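Local coordinates for protein extracellular ligand-binding receptor (Rhodopseudomonas palustris, PDB 3UKJ) that binds 3-(4-hydroxyphenyl)pyruvic acid and probably serves as the solute-binding component of a transport system for lignin-derived aromatic acids, at residues H96-P101 with S112-Q117; G181-L186 with T208-R213; N6-G11 with H41-I46. One frame throughout, in Å; residues are numbered along the deposited sequence. Where two conformers were deposited one is given.

Contact 1: residues H96-P101 with S112-Q117; sequences HIALAP and SVVMPQ. With ENO (3-(4-hydroxy-phenyl)pyruvic acid), chain B.
His96 and Ser112 meet at the start of two parallel strands, 96-98 and 112-114, joined through helix 106-109 as a beta-alpha-beta unit at the edge of one sheet of a type I periplasmic binding protein fold. Ser112 OG comes to the edge of the imidazole, near its plane, 2.9 Å from His96 ND1. With CG anti to the backbone N (chi1 165°), the ring is carried to the side of Ser112; its rotation is fixed by two bonds, NE2 to Gly75 O, while ND1 pairs with Ser112 OG, itself bonded to Ser86. A leucine in place of His96 would probably leave Ser112 OG with one polar partner fewer and Gly75 O without its imidazole bond. Three backbone bonds zip the strands: Val113 N to His96 O, Ala98 N to Val113 O at 2.7 Å, and Met115 N to Ala98 O. On the face carrying Ile97 and Val113, the two side chains run alongside each other in the same direction, Ile97 CG1 to Val113 CG2 3.9 Å. Past them, selenomethionine Met115, bent at chi2 and chi3, crosses Ile97 obliquely; its CG is tight against Ile97 CG2 at 3.4 Å. Leu99 CD2 reaches the same CG, and helix 282-304 packs on both Ile97 and Met115. Beyond the strand ends the rings of Pro101 and Pro116 cross at about a right angle, Pro101 CD to Pro116 CG 3.6 Å. Both prolines line the ligand pocket, where Pro101 CD lies 3.4 Å from the ligand's O4 and Pro116 CB 3.2 Å from its O3.

Contact 2: residues G181-L186 with T208-R213; sequences GQVLKL and TALRER
Val183 meets Ala209, Leu210 and Arg213 where helix 180-189 passes helix 200-212, and no hydrogen bond spans the gap. The short segment axes come within 10.0 Å at 49°, and Val183 and Leu210 have the nearest CA atoms, 6.3 Å apart. Along the first segment, Val183 carries most of the contact from this side, and its two methyls divide the work. CG2 goes to Ala209, touching its CB at 3.9 Å. CG1, anti to the backbone N (chi1 167°), is directed instead at the end of the partner helix, where it meets Leu210 CD2 at 4.0 Å and Arg213 CB at 4.1 Å. Leu210 comes in at a slant: its CB does not point straight at the first helix, but the branch ending in CD2 swings nearer. Arg213 lies about at right angles to Val183 and offers only the root of its side chain; bends at chi2 and chi3 lead the guanidinium away. It is the first residue to leave helical backbone angles, so Val183 packs against the last turn of helix 200-212. One turn further on, Leu186 also points toward the second helix, but more loosely, its CB standing 4.4 Å from Leu210 CD2. That methyl is thus shared between Val183 and Leu186. The helices follow strands 165-172 and 193-197 in the alpha/beta layout of the seven-stranded sheet, whose parallel strands run 165-172, 137-143, 193-197, 218-221, 242-245. Leu186 rests on Ala168 of strand 165-172, Leu210 on Ile219 of strand 218-221, and both leucines come down on Ile194 of the strand that links the two helices, 193-197.

Contact 3: residues N6-G11 with H41-I46; sequences NEITVG and HPIKMI
Ile8 and Val10 are stitched to segment 41-46 by four nearly straight backbone hydrogen bonds. Ile8 N donates to Pro42 O, and Ile8 O accepts from Lys44 N at 2.8 Å; one step on, Val10 N takes Lys44 O and Val10 O receives Ile46 N at 3.0 Å. CA-H...O contacts fill in between, such as Thr9 CA to Lys44 O at 3.4 Å. This is parallel pairing: strand 8-14 lies between strands 41-49 and 72-75 in a sheet of the type I periplasmic binding protein fold, and helix 21-30 lies in the connection that carries the chain from 8-14 to 41-49. Apolar contacts follow on both faces. On the side of Ile8 and Val10, Ile43 spans the two: CD1, with chi1 and chi2 both near -60°, turns in against Ile8 CB at 3.8 Å, while CG2 meets Val10 CG2. Ile8 also lies across His41 at about a right angle, Ile8 CD1 3.8 Å from His41 CB. Helix 282-304 packs on this face, touching Ile8 and Met45. On the other face Thr9 CG2 touches Ile46 CD1 at 3.9 Å. Glu7 and Lys44 run side by side, Glu7 OE1 lying 3.7 Å from Lys44 CB.

How the contacts relate
Contacts 1 and 3 belong to the same sheet, contact 3 at strands 8-14 and 41-49 and contact 1 at strands 96-98 and 112-114; strand 72-75 lies between the pairs. Their centres are about 20 Å apart and their nearest atoms about 7 Å, and helix 282-304 packs against both. Contact 2 belongs to the second sheet's domain, its centre about 32 Å from that of contact 1 and about 48 Å from that of contact 3, which lies on the opposite side of the chain's centre. Among the three, contact 1 alone supplies pocket residues. The ligand also bonds to Thr79 beside the first sheet and to Arg174 and Ser199 beside the second, consistent with binding in the interdomain cleft.

Contact 1: residues H96-P101 with S112-Q117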
ATOM      1  N   HIS A  96       4.605  -5.823 -13.992  1.00 10.82           N
ATOM      2  CA  HIS A  96       3.790  -6.057 -12.810  1.00 11.07           C
ATOM      3  C   HIS A  96       3.643  -4.763 -11.994  1.00 10.77           C
ATOM      4  O   HIS A  96       4.647  -4.087 -11.704  1.00 10.79           O
ATOM      5  CB  HIS A  96       4.467  -7.160 -11.972  1.00 10.92           C
ATOM      6  CG  HIS A  96       3.943  -7.267 -10.582  1.00 10.87           C
ATOM      7  ND1 HIS A  96       4.757  -7.445  -9.488  1.00 13.47           N
ATOM      8  CD2 HIS A  96       2.680  -7.144 -10.104  1.00 11.06           C
ATOM      9  CE1 HIS A  96       4.016  -7.466  -8.389  1.00 11.96           C
ATOM     10  NE2 HIS A  96       2.748  -7.288  -8.736  1.00 12.02           N
ATOM     11  N   ILE A  97       2.402  -4.366 -11.718  1.00 10.04           N
ATOM     12  CA  ILE A  97       2.146  -3.204 -10.843  1.00  9.91           C
ATOM     13  C   ILE A  97       1.674  -3.758  -9.515  1.00 10.03           C
ATOM     14  O   ILE A  97       0.608  -4.435  -9.435  1.00 10.11           O
ATOM     15  CB  ILE A  97       1.080  -2.240 -11.455  1.00  9.90           C
ATOM     16  CG1 ILE A  97       1.616  -1.668 -12.771  1.00 10.16           C
ATOM     17  CG2 ILE A  97       0.804  -1.111 -10.485  1.00 10.48           C
ATOM     18  CD1 ILE A  97       0.625  -0.880 -13.622  1.00 12.00           C
ATOM     19  N   ALA A  98       2.559  -3.648  -8.518  1.00 10.44           N
ATOM     20  CA  ALA A  98       2.287  -4.150  -7.186  1.00 10.68           C
ATOM     21  C   ALA A  98       1.320  -3.226  -6.417  1.00 10.00           C
ATOM     22  O   ALA A  98       1.499  -2.011  -6.406  1.00 12.11           O
ATOM     23  CB  ALA A  98       3.601  -4.303  -6.407  1.00 11.04           C
ATOM     24  N   LEU A  99       0.353  -3.821  -5.699  1.00 11.00           N
ATOM     25  CA  LEU A  99      -0.579  -3.016  -4.914  1.00 11.51           C
ATOM     26  C   LEU A  99      -0.296  -3.056  -3.403  1.00 11.11           C
ATOM     27  O   LEU A  99      -1.070  -2.489  -2.590  1.00 12.37           O
ATOM     28  CB  LEU A  99      -2.038  -3.382  -5.239  1.00 11.54           C
ATOM     29  CG  LEU A  99      -2.466  -3.329  -6.722  1.00 11.12           C
ATOM     30  CD1 LEU A  99      -3.930  -3.724  -6.828  1.00 11.50           C
ATOM     31  CD2 LEU A  99      -2.178  -1.894  -7.285  1.00 13.25           C
ATOM     32  N   ALA A 100       0.788  -3.737  -3.018  1.00 11.91           N
ATOM     33  CA  ALA A 100       1.272  -3.773  -1.612  1.00 11.82           C
ATOM     34  C   ALA A 100       2.785  -3.517  -1.637  1.00 12.82           C
ATOM     35  O   ALA A 100       3.453  -3.872  -2.623  1.00 13.52           O
ATOM     36  CB  ALA A 100       0.978  -5.178  -0.962  1.00 12.30           C
ATOM     37  N   PRO A 101       3.335  -2.920  -0.565  1.00 13.08           N
ATOM     38  CA  PRO A 101       4.776  -2.727  -0.551  1.00 13.93           C
ATOM     39  C   PRO A 101       5.481  -4.093  -0.482  1.00 14.68           C
ATOM     40  O   PRO A 101       4.864  -5.135  -0.140  1.00 15.48           O
ATOM     41  CB  PRO A 101       5.040  -1.961   0.758  1.00 14.63           C
ATOM     42  CG  PRO A 101       3.761  -1.850   1.466  1.00 15.42           C
ATOM     43  CD  PRO A 101       2.655  -2.322   0.597  1.00 13.77           C
ATOM     44  N   SER A 112       8.802  -5.271 -11.886  1.00 10.98           N
ATOM     45  CA  SER A 112       7.780  -4.772 -10.936  1.00 11.21           C
ATOM     46  C   SER A 112       7.970  -3.292 -10.632  1.00 11.86           C
ATOM     47  O   SER A 112       9.111  -2.819 -10.537  1.00 12.18           O
ATOM     48  CB  SER A 112       7.892  -5.518  -9.604  1.00 11.89           C
ATOM     49  OG  SER A 112       7.565  -6.889  -9.741  1.00 11.61           O
ATOM     50  N   VAL A 113       6.846  -2.566 -10.601  1.00 11.47           N
ATOM     51  CA  VAL A 113       6.769  -1.231  -9.962  1.00 10.96           C
ATOM     52  C   VAL A 113       5.693  -1.293  -8.911  1.00 10.83           C
ATOM     53  O   VAL A 113       4.916  -2.281  -8.823  1.00 11.36           O
ATOM     54  CB  VAL A 113       6.434  -0.080 -10.963  1.00 11.35           C
ATOM     55  CG1 VAL A 113       7.565   0.134 -11.986  1.00 12.32           C
ATOM     56  CG2 VAL A 113       5.084  -0.333 -11.680  1.00 11.28           C
ATOM     57  N   VAL A 114       5.778  -0.344  -7.982  1.00 11.23           N
ATOM     58  CA  VAL A 114       5.001  -0.423  -6.743  1.00 11.32           C
ATOM     59  C   VAL A 114       4.146   0.835  -6.520  1.00 11.26           C
ATOM     60  O   VAL A 114       4.645   1.969  -6.582  1.00 11.98           O
ATOM     61  CB  VAL A 114       5.929  -0.707  -5.521  1.00 11.44           C
ATOM     62  CG1 VAL A 114       5.129  -0.974  -4.250  1.00 12.93           C
ATOM     63  CG2 VAL A 114       6.864  -1.867  -5.814  1.00 12.50           C
HETATM   64  N   MSE A 115       2.851   0.616  -6.315  1.00 10.56           N
HETATM   65  CA  MSE A 115       1.927   1.746  -6.070  1.00 11.06           C
HETATM   66  C   MSE A 115       2.006   2.274  -4.625  1.00 11.30           C
HETATM   67  O   MSE A 115       2.175   3.474  -4.425  1.00 11.28           O
HETATM   68  CB  MSE A 115       0.455   1.395  -6.459  1.00 11.41           C
HETATM   69  CG  MSE A 115       0.160   1.129  -7.989  1.00 12.03           C
HETATM   70 SE   MSE A 115       0.621   2.721  -9.031  0.75 14.62          SE
HETATM   71  CE  MSE A 115       2.356   2.284  -9.486  1.00 13.38           C
ATOM     72  N   PRO A 116       1.942   1.388  -3.616  1.00 11.36           N
ATOM     73  CA  PRO A 116       2.020   1.976  -2.261  1.00 11.95           C
ATOM     74  C   PRO A 116       3.339   2.652  -1.980  1.00 12.16           C
ATOM     75  O   PRO A 116       4.380   2.238  -2.497  1.00 12.13           O
ATOM     76  CB  PRO A 116       1.878   0.777  -1.330  1.00 13.10           C
ATOM     77  CG  PRO A 116       1.513  -0.324  -2.131  1.00 13.12           C
ATOM     78  CD  PRO A 116       1.499  -0.018  -3.569  1.00 10.61           C
ATOM     79  N   GLN A 117       3.304   3.552  -0.996  1.00 11.52           N
ATOM     80  CA  GLN A 117       4.499   4.315  -0.631  1.00 10.02           C
ATOM     81  C   GLN A 117       5.522   3.367   0.018  1.00 10.19           C
ATOM     82  O   GLN A 117       5.117   2.384   0.672  1.00 10.17           O
ATOM     83  CB  GLN A 117       4.122   5.379   0.390  1.00 10.42           C
ATOM     84  CG  GLN A 117       3.260   6.526  -0.203  1.00 10.83           C
ATOM     85  CD  GLN A 117       1.774   6.209  -0.310  1.00 10.69           C
ATOM     86  OE1 GLN A 117       1.289   5.173   0.172  1.00 12.37           O
ATOM     87  NE2 GLN A 117       1.035   7.103  -1.012  1.00 13.36           N
TER
HETATM   88  O4  ENO B 401       1.458  -4.830   2.501  1.00 18.93           O
HETATM   89  C9  ENO B 401      -0.916  -2.379   1.678  1.00 15.54           C
HETATM   90  C8  ENO B 401      -0.864  -1.139   1.014  1.00 14.56           C
HETATM   91  C7  ENO B 401      -0.207  -0.090   1.656  1.00 16.04           C
HETATM   92  C6  ENO B 401       0.390  -0.233   2.915  1.00 14.44           C
HETATM   93  C5  ENO B 401       0.425  -1.477   3.520  1.00 15.56           C
HETATM   94  C4  ENO B 401      -0.280  -2.532   2.933  1.00 16.18           C
HETATM   95  O3  ENO B 401      -0.219   1.142   1.083  1.00 21.48           O
HETATM   96  C3  ENO B 401      -0.393  -3.825   3.715  1.00 17.74           C
HETATM   97  C2  ENO B 401       0.683  -4.868   3.473  1.00 17.88           C
HETATM   98  C1  ENO B 401       0.621  -6.105   4.272  1.00 16.49           C
HETATM   99  O2  ENO B 401       1.418  -6.982   3.977  1.00 14.95           O
HETATM  100  O1  ENO B 401      -0.177  -6.250   5.235  1.00 14.91           O

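Contact 2: residues G181-L186 with T208-R213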
ATOM      1  N   GLY A 181       0.278 -12.083  24.781  1.00 19.01           N
ATOM      2  CA  GLY A 181       1.663 -12.319  25.248  1.00 18.69           C
ATOM      3  C   GLY A 181       2.610 -11.218  24.786  1.00 18.57           C
ATOM      4  O   GLY A 181       3.537 -10.824  25.511  1.00 19.30           O
ATOM      5  N   GLN A 182       2.394 -10.734  23.569  1.00 17.46           N
ATOM      6  CA  GLN A 182       3.212  -9.651  23.018  1.00 16.95           C
ATOM      7  C   GLN A 182       2.928  -8.346  23.753  1.00 17.28           C
ATOM      8  O   GLN A 182       3.851  -7.594  24.100  1.00 17.66           O
ATOM      9  CB  GLN A 182       2.909  -9.486  21.535  1.00 16.39           C
ATOM     10  CG  GLN A 182       3.260 -10.704  20.680  1.00 16.16           C
ATOM     11  CD  GLN A 182       2.117 -11.725  20.509  1.00 15.69           C
ATOM     12  OE1 GLN A 182       1.220 -11.846  21.336  1.00 18.00           O
ATOM     13  NE2 GLN A 182       2.189 -12.496  19.440  1.00 16.60           N
ATOM     14  N   VAL A 183       1.648  -8.075  24.006  1.00 16.91           N
ATOM     15  CA  VAL A 183       1.273  -6.861  24.744  1.00 17.71           C
ATOM     16  C   VAL A 183       1.803  -6.830  26.194  1.00 18.07           C
ATOM     17  O   VAL A 183       2.270  -5.765  26.685  1.00 18.68           O
ATOM     18  CB  VAL A 183      -0.253  -6.606  24.719  1.00 18.25           C
ATOM     19  CG1 VAL A 183      -0.622  -5.559  25.733  1.00 18.37           C
ATOM     20  CG2 VAL A 183      -0.698  -6.182  23.323  1.00 17.79           C
ATOM     21  N   LEU A 184       1.777  -7.985  26.854  1.00 19.06           N
ATOM     22  CA  LEU A 184       2.339  -8.100  28.217  1.00 19.51           C
ATOM     23  C   LEU A 184       3.800  -7.606  28.209  1.00 18.93           C
ATOM     24  O   LEU A 184       4.188  -6.781  29.025  1.00 19.67           O
ATOM     25  CB  LEU A 184       2.274  -9.552  28.693  1.00 19.82           C
ATOM     26  CG  LEU A 184       2.645  -9.941  30.137  1.00 21.39           C
ATOM     27  CD1 LEU A 184       2.138 -11.363  30.397  1.00 23.96           C
ATOM     28  CD2 LEU A 184       4.163  -9.890  30.379  1.00 24.22           C
ATOM     29  N   LYS A 185       4.578  -8.062  27.240  1.00 18.07           N
ATOM     30  CA  LYS A 185       5.977  -7.668  27.163  1.00 17.70           C
ATOM     31  C   LYS A 185       6.163  -6.194  26.815  1.00 17.27           C
ATOM     32  O   LYS A 185       7.058  -5.533  27.343  1.00 18.12           O
ATOM     33  CB  LYS A 185       6.740  -8.546  26.168  1.00 17.76           C
ATOM     34  CG  LYS A 185       7.060  -9.953  26.716  1.00 21.02           C
ATOM     35  CD  LYS A 185       7.567 -10.851  25.609  1.00 26.59           C
ATOM     36  CE  LYS A 185       7.839 -12.286  26.084  1.00 29.99           C
ATOM     37  NZ  LYS A 185       8.081 -13.216  24.913  1.00 30.95           N
ATOM     38  N   LEU A 186       5.354  -5.686  25.884  1.00 16.17           N
ATOM     39  CA  LEU A 186       5.455  -4.270  25.515  1.00 16.28           C
ATOM     40  C   LEU A 186       5.071  -3.371  26.692  1.00 16.88           C
ATOM     41  O   LEU A 186       5.698  -2.329  26.939  1.00 16.47           O
ATOM     42  CB  LEU A 186       4.568  -3.983  24.305  1.00 16.59           C
ATOM     43  CG  LEU A 186       5.127  -4.489  22.981  1.00 18.02           C
ATOM     44  CD1 LEU A 186       4.017  -4.573  21.980  1.00 20.26           C
ATOM     45  CD2 LEU A 186       6.176  -3.478  22.508  1.00 18.65           C
ATOM     46  N   THR A 208      -6.344  -1.795  20.309  1.00 18.23           N
ATOM     47  CA  THR A 208      -7.292  -2.006  21.382  1.00 19.46           C
ATOM     48  C   THR A 208      -6.629  -2.718  22.560  1.00 20.01           C
ATOM     49  O   THR A 208      -6.816  -2.329  23.734  1.00 21.10           O
ATOM     50  CB  THR A 208      -8.526  -2.796  20.883  1.00 19.39           C
ATOM     51  OG1 THR A 208      -8.105  -4.013  20.269  1.00 22.67           O
ATOM     52  CG2 THR A 208      -9.267  -2.010  19.829  1.00 20.69           C
ATOM     53  N   ALA A 209      -5.782  -3.701  22.260  1.00 19.23           N
ATOM     54  CA  ALA A 209      -5.184  -4.506  23.321  1.00 18.40           C
ATOM     55  C   ALA A 209      -4.225  -3.680  24.198  1.00 17.96           C
ATOM     56  O   ALA A 209      -4.317  -3.721  25.430  1.00 18.88           O
ATOM     57  CB  ALA A 209      -4.505  -5.757  22.729  1.00 17.73           C
ATOM     58  N   LEU A 210      -3.445  -2.796  23.573  1.00 17.37           N
ATOM     59  CA  LEU A 210      -2.587  -1.877  24.312  1.00 17.37           C
ATOM     60  C   LEU A 210      -3.365  -0.913  25.216  1.00 17.65           C
ATOM     61  O   LEU A 210      -3.024  -0.761  26.390  1.00 17.77           O
ATOM     62  CB  LEU A 210      -1.642  -1.100  23.380  1.00 16.46           C
ATOM     63  CG  LEU A 210      -0.484  -1.918  22.811  1.00 17.21           C
ATOM     64  CD1 LEU A 210       0.114  -1.212  21.607  1.00 16.53           C
ATOM     65  CD2 LEU A 210       0.586  -2.212  23.886  1.00 17.68           C
ATOM     66  N   ARG A 211      -4.449  -0.319  24.710  1.00 18.46           N
ATOM     67  CA  ARG A 211      -5.181   0.651  25.531  1.00 18.94           C
ATOM     68  C   ARG A 211      -5.919  -0.031  26.657  1.00 20.83           C
ATOM     69  O   ARG A 211      -5.896   0.452  27.799  1.00 22.05           O
ATOM     70  CB  ARG A 211      -6.123   1.530  24.701  1.00 18.46           C
ATOM     71  CG  ARG A 211      -5.406   2.501  23.754  1.00 18.15           C
ATOM     72  CD  ARG A 211      -4.409   3.394  24.471  1.00 16.36           C
ATOM     73  NE  ARG A 211      -3.946   4.468  23.595  1.00 15.17           N
ATOM     74  CZ  ARG A 211      -2.735   5.023  23.655  1.00 16.25           C
ATOM     75  NH1 ARG A 211      -1.819   4.609  24.560  1.00 16.34           N
ATOM     76  NH2 ARG A 211      -2.416   5.971  22.783  1.00 14.89           N
ATOM     77  N   GLU A 212      -6.474  -1.204  26.355  1.00 22.07           N
ATOM     78  CA  GLU A 212      -7.173  -1.990  27.367  1.00 23.90           C
ATOM     79  C   GLU A 212      -6.280  -2.422  28.528  1.00 23.87           C
ATOM     80  O   GLU A 212      -6.730  -2.443  29.676  1.00 23.65           O
ATOM     81  CB  GLU A 212      -7.838  -3.215  26.742  1.00 24.53           C
ATOM     82  CG  GLU A 212      -9.075  -2.877  25.951  1.00 29.03           C
ATOM     83  CD  GLU A 212      -9.691  -4.084  25.272  1.00 34.60           C
ATOM     84  OE1 GLU A 212      -9.402  -5.225  25.703  1.00 36.65           O
ATOM     85  OE2 GLU A 212     -10.458  -3.885  24.301  1.00 37.19           O
ATOM     86  N   ARG A 213      -4.982  -2.558  28.265  1.00 23.84           N
ATOM     87  CA  ARG A 213      -4.039  -3.014  29.284  1.00 24.69           C
ATOM     88  C   ARG A 213      -3.337  -1.842  29.978  1.00 24.16           C
ATOM     89  O   ARG A 213      -2.360  -2.030  30.728  1.00 23.63           O
ATOM     90  CB  ARG A 213      -3.041  -4.013  28.677  1.00 25.61           C
ATOM     91  CG  ARG A 213      -2.788  -5.254  29.537  1.00 30.38           C
ATOM     92  CD  ARG A 213      -3.947  -6.285  29.466  1.00 33.68           C
ATOM     93  NE  ARG A 213      -5.255  -5.782  29.941  1.00 36.67           N
ATOM     94  CZ  ARG A 213      -6.431  -6.081  29.388  1.00 37.30           C
ATOM     95  NH1 ARG A 213      -6.486  -6.801  28.274  1.00 37.26           N
ATOM     96  NH2 ARG A 213      -7.560  -5.571  29.887  1.00 39.67           N
TER

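Contact 3: residues N6-G11 with H41-I46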
ATOM      1  N   ASN A   6      -7.703  -6.983 -30.638  0.50 22.18           N
ATOM      2  CA  ASN A   6      -6.767  -5.828 -30.456  0.50 21.71           C
ATOM      3  C   ASN A   6      -6.795  -5.267 -29.025  0.50 20.94           C
ATOM      4  O   ASN A   6      -6.230  -4.210 -28.725  0.50 20.66           O
ATOM      5  CB  ASN A   6      -7.078  -4.745 -31.476  0.50 22.43           C
ATOM      6  CG  ASN A   6      -8.281  -3.912 -31.093  0.50 23.17           C
ATOM      7  OD1 ASN A   6      -9.250  -4.408 -30.516  0.50 24.54           O
ATOM      8  ND2 ASN A   6      -8.181  -2.613 -31.333  0.50 24.76           N
ATOM      9  N   GLU A   7      -7.488  -5.987 -28.156  1.00 20.11           N
ATOM     10  CA  GLU A   7      -7.509  -5.724 -26.720  1.00 18.83           C
ATOM     11  C   GLU A   7      -6.135  -5.804 -26.019  1.00 17.66           C
ATOM     12  O   GLU A   7      -5.201  -6.486 -26.475  1.00 16.83           O
ATOM     13  CB  GLU A   7      -8.543  -6.619 -26.016  1.00 19.40           C
ATOM     14  CG  GLU A   7      -8.049  -8.015 -25.740  1.00 22.00           C
ATOM     15  CD  GLU A   7      -9.160  -9.067 -25.644  1.00 27.60           C
ATOM     16  OE1 GLU A   7     -10.352  -8.721 -25.470  1.00 29.15           O
ATOM     17  OE2 GLU A   7      -8.835 -10.235 -25.917  1.00 30.34           O
ATOM     18  N   ILE A   8      -6.027  -5.034 -24.941  1.00 15.64           N
ATOM     19  CA  ILE A   8      -4.873  -5.074 -24.037  1.00 15.47           C
ATOM     20  C   ILE A   8      -5.343  -5.786 -22.792  1.00 14.40           C
ATOM     21  O   ILE A   8      -6.443  -5.512 -22.290  1.00 15.80           O
ATOM     22  CB  ILE A   8      -4.362  -3.667 -23.705  1.00 14.53           C
ATOM     23  CG1 ILE A   8      -3.751  -3.034 -24.954  1.00 15.40           C
ATOM     24  CG2 ILE A   8      -3.321  -3.705 -22.554  1.00 14.49           C
ATOM     25  CD1 ILE A   8      -3.533  -1.511 -24.857  1.00 14.16           C
ATOM     26  N   THR A   9      -4.592  -6.813 -22.387  1.00 14.18           N
ATOM     27  CA  THR A   9      -5.056  -7.733 -21.353  1.00 13.25           C
ATOM     28  C   THR A   9      -4.331  -7.477 -20.020  1.00 12.48           C
ATOM     29  O   THR A   9      -3.096  -7.504 -19.946  1.00 13.24           O
ATOM     30  CB  THR A   9      -4.873  -9.211 -21.801  1.00 12.01           C
ATOM     31  OG1 THR A   9      -5.513  -9.403 -23.085  1.00 16.28           O
ATOM     32  CG2 THR A   9      -5.449 -10.169 -20.781  1.00 14.04           C
ATOM     33  N   VAL A  10      -5.108  -7.239 -18.966  1.00 10.98           N
ATOM     34  CA  VAL A  10      -4.558  -6.915 -17.632  1.00 11.50           C
ATOM     35  C   VAL A  10      -5.092  -7.940 -16.664  1.00 10.91           C
ATOM     36  O   VAL A  10      -6.293  -7.999 -16.441  1.00 12.95           O
ATOM     37  CB  VAL A  10      -4.922  -5.475 -17.156  1.00 10.73           C
ATOM     38  CG1 VAL A  10      -4.262  -5.176 -15.774  1.00 10.64           C
ATOM     39  CG2 VAL A  10      -4.419  -4.422 -18.180  1.00 12.47           C
ATOM     40  N   GLY A  11      -4.190  -8.722 -16.078  1.00 11.79           N
ATOM     41  CA  GLY A  11      -4.567  -9.714 -15.080  1.00 11.09           C
ATOM     42  C   GLY A  11      -4.346  -9.130 -13.708  1.00 11.36           C
ATOM     43  O   GLY A  11      -3.264  -8.618 -13.407  1.00 12.89           O
ATOM     44  N   HIS A  41      -7.534   1.389 -27.640  1.00 14.89           N
ATOM     45  CA  HIS A  41      -7.724  -0.057 -27.522  1.00 15.24           C
ATOM     46  C   HIS A  41      -8.627  -0.411 -26.349  1.00 14.48           C
ATOM     47  O   HIS A  41      -8.464   0.152 -25.268  1.00 15.13           O
ATOM     48  CB  HIS A  41      -6.367  -0.723 -27.297  1.00 15.67           C
ATOM     49  CG  HIS A  41      -5.521  -0.779 -28.532  1.00 16.25           C
ATOM     50  ND1 HIS A  41      -4.838   0.316 -29.028  1.00 19.25           N
ATOM     51  CD2 HIS A  41      -5.256  -1.803 -29.378  1.00 16.27           C
ATOM     52  CE1 HIS A  41      -4.300  -0.007 -30.192  1.00 17.22           C
ATOM     53  NE2 HIS A  41      -4.450  -1.305 -30.373  1.00 19.15           N
ATOM     54  N   PRO A  42      -9.455  -1.466 -26.481  1.00 14.85           N
ATOM     55  CA  PRO A  42     -10.195  -1.903 -25.298  1.00 14.60           C
ATOM     56  C   PRO A  42      -9.295  -2.614 -24.294  1.00 14.45           C
ATOM     57  O   PRO A  42      -8.275  -3.218 -24.694  1.00 14.81           O
ATOM     58  CB  PRO A  42     -11.193  -2.915 -25.847  1.00 14.49           C
ATOM     59  CG  PRO A  42     -11.177  -2.785 -27.302  1.00 16.27           C
ATOM     60  CD  PRO A  42      -9.850  -2.193 -27.701  1.00 14.82           C
ATOM     61  N   ILE A  43      -9.594  -2.432 -23.008  1.00 13.74           N
ATOM     62  CA  ILE A  43      -8.925  -3.186 -21.967  1.00 14.52           C
ATOM     63  C   ILE A  43      -9.766  -4.387 -21.538  1.00 15.31           C
ATOM     64  O   ILE A  43     -10.974  -4.277 -21.298  1.00 17.03           O
ATOM     65  CB  ILE A  43      -8.654  -2.315 -20.714  1.00 13.29           C
ATOM     66  CG1 ILE A  43      -7.855  -1.035 -21.085  1.00 13.10           C
ATOM     67  CG2 ILE A  43      -7.948  -3.122 -19.608  1.00 15.43           C
ATOM     68  CD1 ILE A  43      -6.539  -1.291 -21.735  1.00 16.46           C
ATOM     69  N   LYS A  44      -9.150  -5.564 -21.550  0.50 15.89           N
ATOM     70  CA  LYS A  44      -9.792  -6.765 -21.013  0.50 15.97           C
ATOM     71  C   LYS A  44      -9.153  -7.066 -19.664  0.50 16.15           C
ATOM     72  O   LYS A  44      -7.941  -7.282 -19.590  0.50 15.77           O
ATOM     73  CB  LYS A  44      -9.564  -7.941 -21.963  0.50 16.16           C
ATOM     74  CG  LYS A  44     -10.295  -9.232 -21.579  0.50 18.09           C
ATOM     75  CD  LYS A  44     -11.793  -9.053 -21.570  0.50 21.36           C
ATOM     76  CE  LYS A  44     -12.488 -10.309 -21.036  0.50 23.52           C
ATOM     77  NZ  LYS A  44     -11.815 -11.558 -21.531  0.50 24.94           N
HETATM   78  N   MSE A  45      -9.936  -6.934 -18.596  1.00 15.71           N
HETATM   79  CA  MSE A  45      -9.450  -7.180 -17.233  1.00 16.19           C
HETATM   80  C   MSE A  45      -9.879  -8.576 -16.816  1.00 16.17           C
HETATM   81  O   MSE A  45     -10.989  -9.031 -17.143  1.00 18.04           O
HETATM   82  CB  MSE A  45     -10.034  -6.159 -16.247  1.00 16.80           C
HETATM   83  CG  MSE A  45      -9.463  -4.706 -16.324  1.00 16.51           C
HETATM   84 SE   MSE A  45     -10.189  -3.653 -14.820  0.75 17.05          SE
HETATM   85  CE  MSE A  45     -11.998  -4.329 -14.659  1.00 20.15           C
ATOM     86  N   ILE A  46      -8.966  -9.291 -16.169  1.00 15.53           N
ATOM     87  CA  ILE A  46      -9.291 -10.569 -15.549  1.00 16.48           C
ATOM     88  C   ILE A  46      -8.914 -10.427 -14.089  1.00 16.16           C
ATOM     89  O   ILE A  46      -7.775 -10.036 -13.777  1.00 17.09           O
ATOM     90  CB  ILE A  46      -8.503 -11.706 -16.172  1.00 16.91           C
ATOM     91  CG1 ILE A  46      -8.730 -11.684 -17.686  1.00 18.74           C
ATOM     92  CG2 ILE A  46      -8.923 -13.043 -15.526  1.00 18.05           C
ATOM     93  CD1 ILE A  46      -7.698 -12.415 -18.455  1.00 21.62           C
TER